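PDB 1QQR: streptokinase domain B from Streptococcus dysgalactiae subsp. equisimilis, which probably contributes to non-proteolytic plasminogen activation, and hence to fibrinolysis, as one domain of the bacterial activator streptokinase. Local coordinates for residues K96-A101 with N116-S121; A5-V10 with L35-I40. All coordinates share one frame; numbering follows the deposited sequence.

Both interactions are built on one β-sheet, in which strand 8-18 lies beside strand 111-128. Interaction 2 joins strand 8-18 to strand 33-38 by antiparallel backbone bonding that runs into a β-bulge, with valines and a leucine packed on one face and I40 reaching V8 from beyond the strand. Interaction 1 sets a loop, 96-101, against strand 111-128, and its chemistry is that of side chains: a buried arginine and aspartate pair and a bridging water. Each is partly buried. R98, N116 and D118 are enclosed in the first, A5, V8 and V10 in the second, whereas T37 is exposed. The two meet directly: A5 N probably bonds to R98 O, and D118 N to D9 O.

Interaction 1 (K96-A101 with N116-S121)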
loop_
_atom_site.group_PDB
_atom_site.type_symbol
_atom_site.label_atom_id
_atom_site.label_comp_id
_atom_site.label_asym_id
_atom_site.label_seq_id
_atom_site.Cartn_x
_atom_site.Cartn_y
_atom_site.Cartn_z
ATOM N N LYS A 96 -6.878 3.731 -11.096
ATOM C CA LYS A 96 -7.184 5.035 -11.673
ATOM C C LYS A 96 -6.616 5.257 -13.087
ATOM O O LYS A 96 -5.478 4.883 -13.381
ATOM C CB LYS A 96 -6.655 6.089 -10.701
ATOM C CG LYS A 96 -6.929 7.523 -11.010
ATOM C CD LYS A 96 -6.285 8.365 -9.913
ATOM C CE LYS A 96 -6.323 9.862 -10.201
ATOM N NZ LYS A 96 -7.587 10.527 -9.732
ATOM N N ASN A 97 -7.430 5.859 -13.956
ATOM C CA ASN A 97 -7.042 6.154 -15.339
ATOM C C ASN A 97 -5.997 7.253 -15.325
ATOM O O ASN A 97 -6.047 8.171 -14.500
ATOM C CB ASN A 97 -8.253 6.636 -16.152
ATOM C CG ASN A 97 -8.059 6.478 -17.651
ATOM O OD1 ASN A 97 -7.012 6.023 -18.125
ATOM N ND2 ASN A 97 -9.080 6.846 -18.408
ATOM N N ARG A 98 -5.044 7.168 -16.237
ATOM C CA ARG A 98 -4.011 8.179 -16.273
ATOM C C ARG A 98 -3.245 8.233 -17.580
ATOM O O ARG A 98 -3.246 7.298 -18.400
ATOM C CB ARG A 98 -3.008 7.957 -15.122
ATOM C CG ARG A 98 -2.061 6.770 -15.367
ATOM C CD ARG A 98 -1.440 6.241 -14.080
ATOM N NE ARG A 98 -2.415 5.578 -13.209
ATOM C CZ ARG A 98 -2.162 5.170 -11.963
ATOM N NH1 ARG A 98 -0.964 5.367 -11.421
ATOM N NH2 ARG A 98 -3.095 4.519 -11.267
ATOM N N GLU A 99 -2.557 9.355 -17.723
ATOM C CA GLU A 99 -1.706 9.648 -18.858
ATOM C C GLU A 99 -0.485 8.740 -18.727
ATOM O O GLU A 99 -0.006 8.513 -17.622
ATOM C CB GLU A 99 -1.297 11.113 -18.779
ATOM C CG GLU A 99 -1.017 11.735 -20.111
ATOM C CD GLU A 99 -2.240 11.780 -20.990
ATOM O OE1 GLU A 99 -3.212 12.462 -20.612
ATOM O OE2 GLU A 99 -2.219 11.130 -22.054
ATOM N N GLN A 100 0.007 8.211 -19.840
ATOM C CA GLN A 100 1.173 7.321 -19.833
ATOM C C GLN A 100 2.408 8.086 -19.365
ATOM O O GLN A 100 2.697 9.164 -19.863
ATOM C CB GLN A 100 1.419 6.765 -21.235
ATOM C CG GLN A 100 2.743 6.060 -21.409
ATOM C CD GLN A 100 2.774 4.707 -20.741
ATOM O OE1 GLN A 100 1.868 3.898 -20.927
ATOM N NE2 GLN A 100 3.828 4.441 -19.975
ATOM N N ALA A 101 3.140 7.514 -18.415
ATOM C CA ALA A 101 4.337 8.162 -17.876
ATOM C C ALA A 101 5.530 8.173 -18.835
ATOM O O ALA A 101 5.732 7.231 -19.623
ATOM C CB ALA A 101 4.765 7.468 -16.581
ATOM N N ASN A 116 4.099 3.237 -15.350
ATOM C CA ASN A 116 3.319 4.012 -14.404
ATOM C C ASN A 116 3.265 3.144 -13.153
ATOM O O ASN A 116 3.371 1.912 -13.236
ATOM C CB ASN A 116 1.911 4.243 -14.953
ATOM C CG ASN A 116 1.849 5.401 -15.935
ATOM O OD1 ASN A 116 1.574 6.543 -15.553
ATOM N ND2 ASN A 116 2.125 5.115 -17.201
ATOM N N THR A 117 3.116 3.766 -11.997
ATOM C CA THR A 117 3.071 2.990 -10.766
ATOM C C THR A 117 2.053 3.568 -9.811
ATOM O O THR A 117 1.785 4.765 -9.837
ATOM C CB THR A 117 4.442 3.006 -10.000
ATOM O OG1 THR A 117 4.791 4.360 -9.714
ATOM C CG2 THR A 117 5.570 2.399 -10.816
ATOM N N ASP A 118 1.496 2.686 -8.985
ATOM C CA ASP A 118 0.574 3.054 -7.914
ATOM C C ASP A 118 1.307 2.572 -6.662
ATOM O O ASP A 118 1.844 1.463 -6.633
ATOM C CB ASP A 118 -0.747 2.284 -7.985
ATOM C CG ASP A 118 -1.870 3.085 -8.619
ATOM O OD1 ASP A 118 -1.722 4.320 -8.797
ATOM O OD2 ASP A 118 -2.920 2.465 -8.922
ATOM N N LEU A 119 1.367 3.407 -5.643
ATOM C CA LEU A 119 1.991 2.977 -4.410
ATOM C C LEU A 119 0.869 2.943 -3.407
ATOM O O LEU A 119 0.318 3.998 -3.056
ATOM C CB LEU A 119 3.069 3.953 -3.910
ATOM C CG LEU A 119 3.543 3.619 -2.482
ATOM C CD1 LEU A 119 4.123 2.213 -2.441
ATOM C CD2 LEU A 119 4.586 4.616 -2.003
ATOM N N ILE A 120 0.503 1.737 -2.984
ATOM C CA ILE A 120 -0.526 1.590 -1.975
ATOM C C ILE A 120 0.172 1.494 -0.613
ATOM O O ILE A 120 0.991 0.605 -0.376
ATOM C CB ILE A 120 -1.339 0.309 -2.169
ATOM C CG1 ILE A 120 -2.083 0.352 -3.507
ATOM C CG2 ILE A 120 -2.306 0.133 -0.983
ATOM C CD1 ILE A 120 -2.908 -0.907 -3.781
ATOM N N SER A 121 -0.162 2.398 0.294
ATOM C CA SER A 121 0.463 2.352 1.600
ATOM C C SER A 121 -0.572 2.244 2.706
ATOM O O SER A 121 -1.534 3.020 2.786
ATOM C CB SER A 121 1.390 3.564 1.802
ATOM O OG SER A 121 0.672 4.759 1.799
HETATM O O HOH W 1 2.990 2.316 -18.008
#
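D118 OD1 receives two nitrogens of the R98 guanidinium in a salt bridge, the nearer being NH2 at 2.8 Å and the other NH1 at 2.9 Å. The exact place of OD1 is less sure, because it lies too close to another atom of the model, and the fine geometry of the pairing is uncertain with it. D118 OD2 adds a weak bond from R98 NH2 and is also held by the Y93 hydroxyl. The carboxylate is turned 52° from the guanidinium plane. R98 also reaches back along its own loop, gripping K96 O, which lies in the guanidinium plane, side-on with NE (3.1 Å) and NH2. A bend at chi3 (69°) curls the chain for this return. In the β-grasp fold of the staphylokinase and streptokinase family, the loop leading to strand 102-104 is thereby tied to long strand 111-128. Arginine suits this buried place because its several N-H groups serve D118, K96 O and, through NH1, D77 as well. Its aliphatic part is used too: R98 CD packs 4.0 Å from N116 CB, the two side chains running past each other in opposite directions. Beyond N116, a water accepts from Q100 NE2 and N116 N, at 3.0 Å from each, while Q100 OE1 takes the backbone N-H of K6.

Interaction 2 (A5-V10 with L35-I40); sequences AKSVDV and LKTLAI
The flat carboxylate of D9 is met at OD1 by the hydroxyl of T37, which donates from OG1 over 3.0 Å, approaching on the anti side and 28° out of the carboxylate plane. The two side chains lie side by side, as suits a non-hydrogen-bonded pair of antiparallel strands, where the backbones come close. T37 OG1 stands anti to its carbonyl carbon (chi1 -54°), which brings it beside the acid. On both sides of this pair the backbones bond, V8 with L38 and V10 with K36, and at V10 a classic β-bulge interrupts the pairing: L35 and K36 both face V10. V10 O accepts a short bond from L35 N (2.7 Å) and a weak one from K36 N at 3.5 Å. V8 and V10, both buried, share the other face with partly exposed L38 and with K36, and branched apolar residues suit the two buried places. There V10 CG2 packs against L38 CD1, 4.1 Å away, and I44 of strand 43-45 touches both residues. Past the strand, I40 turns its far end back toward 5-10 and crosses V8 at about a right angle. Its CD1 lies 3.9 Å from V8 CG2 and 3.8 Å from A5 CB.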
loop_
_atom_site.group_PDB
_atom_site.type_symbol
_atom_site.label_atom_id
_atom_site.label_comp_id
_atom_site.label_asym_id
_atom_site.label_seq_id
_atom_site.Cartn_x
_atom_site.Cartn_y
_atom_site.Cartn_z
ATOM N N ALA A 5 -2.202 5.378 -19.833
ATOM C CA ALA A 5 -1.149 4.480 -19.382
ATOM C C ALA A 5 -1.499 3.074 -19.867
ATOM O O ALA A 5 -2.660 2.688 -19.881
ATOM C CB ALA A 5 -1.058 4.515 -17.871
ATOM N N LYS A 6 -0.496 2.309 -20.258
ATOM C CA LYS A 6 -0.724 0.968 -20.762
ATOM C C LYS A 6 -0.658 -0.084 -19.657
ATOM O O LYS A 6 -1.068 -1.238 -19.843
ATOM C CB LYS A 6 0.332 0.669 -21.831
ATOM C CG LYS A 6 0.397 1.766 -22.907
ATOM C CD LYS A 6 1.697 1.757 -23.698
ATOM C CE LYS A 6 1.799 3.013 -24.561
ATOM N NZ LYS A 6 3.124 3.146 -25.241
ATOM N N SER A 7 -0.161 0.328 -18.497
ATOM C CA SER A 7 0.017 -0.591 -17.394
ATOM C C SER A 7 0.262 0.193 -16.121
ATOM O O SER A 7 0.721 1.332 -16.164
ATOM C CB SER A 7 1.257 -1.431 -17.674
ATOM O OG SER A 7 1.022 -2.795 -17.457
ATOM N N VAL A 8 -0.040 -0.411 -14.983
ATOM C CA VAL A 8 0.251 0.245 -13.723
ATOM C C VAL A 8 0.853 -0.781 -12.776
ATOM O O VAL A 8 0.200 -1.768 -12.427
ATOM C CB VAL A 8 -0.999 0.880 -13.111
ATOM C CG1 VAL A 8 -0.703 1.385 -11.706
ATOM C CG2 VAL A 8 -1.422 2.042 -13.961
ATOM N N ASP A 9 2.118 -0.593 -12.409
ATOM C CA ASP A 9 2.751 -1.524 -11.461
ATOM C C ASP A 9 2.208 -1.106 -10.106
ATOM O O ASP A 9 2.375 0.052 -9.704
ATOM C CB ASP A 9 4.276 -1.369 -11.399
ATOM C CG ASP A 9 4.976 -1.890 -12.628
ATOM O OD1 ASP A 9 4.429 -2.794 -13.284
ATOM O OD2 ASP A 9 6.089 -1.399 -12.916
ATOM N N VAL A 10 1.546 -2.024 -9.415
ATOM C CA VAL A 10 1.001 -1.696 -8.109
ATOM C C VAL A 10 1.972 -2.140 -7.025
ATOM O O VAL A 10 2.173 -3.340 -6.803
ATOM C CB VAL A 10 -0.371 -2.376 -7.873
ATOM C CG1 VAL A 10 -0.938 -1.969 -6.516
ATOM C CG2 VAL A 10 -1.335 -1.997 -8.969
ATOM N N LEU A 35 3.114 -5.760 -5.905
ATOM C CA LEU A 35 2.011 -6.679 -5.749
ATOM C C LEU A 35 1.773 -7.325 -7.103
ATOM O O LEU A 35 1.804 -8.538 -7.246
ATOM C CB LEU A 35 0.776 -5.906 -5.339
ATOM C CG LEU A 35 0.179 -6.268 -3.996
ATOM C CD1 LEU A 35 1.302 -6.421 -2.960
ATOM C CD2 LEU A 35 -0.842 -5.197 -3.622
ATOM N N LYS A 36 1.526 -6.485 -8.099
ATOM C CA LYS A 36 1.276 -6.953 -9.449
ATOM C C LYS A 36 1.168 -5.798 -10.442
ATOM O O LYS A 36 1.102 -4.627 -10.065
ATOM C CB LYS A 36 -0.009 -7.789 -9.475
ATOM C CG LYS A 36 -1.198 -7.153 -8.770
ATOM C CD LYS A 36 -2.319 -8.190 -8.540
ATOM C CE LYS A 36 -3.438 -7.656 -7.615
ATOM N NZ LYS A 36 -4.607 -8.592 -7.416
ATOM N N THR A 37 1.167 -6.147 -11.717
ATOM C CA THR A 37 1.038 -5.179 -12.779
ATOM C C THR A 37 -0.379 -5.350 -13.279
ATOM O O THR A 37 -0.771 -6.432 -13.693
ATOM C CB THR A 37 2.042 -5.478 -13.881
ATOM O OG1 THR A 37 3.343 -5.540 -13.291
ATOM C CG2 THR A 37 2.029 -4.377 -14.940
ATOM N N LEU A 38 -1.159 -4.286 -13.209
ATOM C CA LEU A 38 -2.551 -4.347 -13.614
ATOM C C LEU A 38 -2.832 -3.332 -14.692
ATOM O O LEU A 38 -1.955 -2.575 -15.092
ATOM C CB LEU A 38 -3.456 -4.049 -12.415
ATOM C CG LEU A 38 -3.365 -5.060 -11.274
ATOM C CD1 LEU A 38 -4.299 -4.633 -10.141
ATOM C CD2 LEU A 38 -3.745 -6.438 -11.799
ATOM N N ALA A 39 -4.074 -3.309 -15.149
ATOM C CA ALA A 39 -4.479 -2.366 -16.176
ATOM C C ALA A 39 -5.452 -1.377 -15.558
ATOM O O ALA A 39 -6.063 -1.656 -14.520
ATOM C CB ALA A 39 -5.153 -3.115 -17.340
ATOM N N ILE A 40 -5.577 -0.217 -16.186
ATOM C CA ILE A 40 -6.503 0.812 -15.745
ATOM C C ILE A 40 -7.868 0.122 -15.605
ATOM O O ILE A 40 -8.274 -0.638 -16.491
ATOM C CB ILE A 40 -6.591 1.954 -16.808
ATOM C CG1 ILE A 40 -5.565 3.049 -16.504
ATOM C CG2 ILE A 40 -7.989 2.539 -16.846
ATOM C CD1 ILE A 40 -4.129 2.608 -16.663
#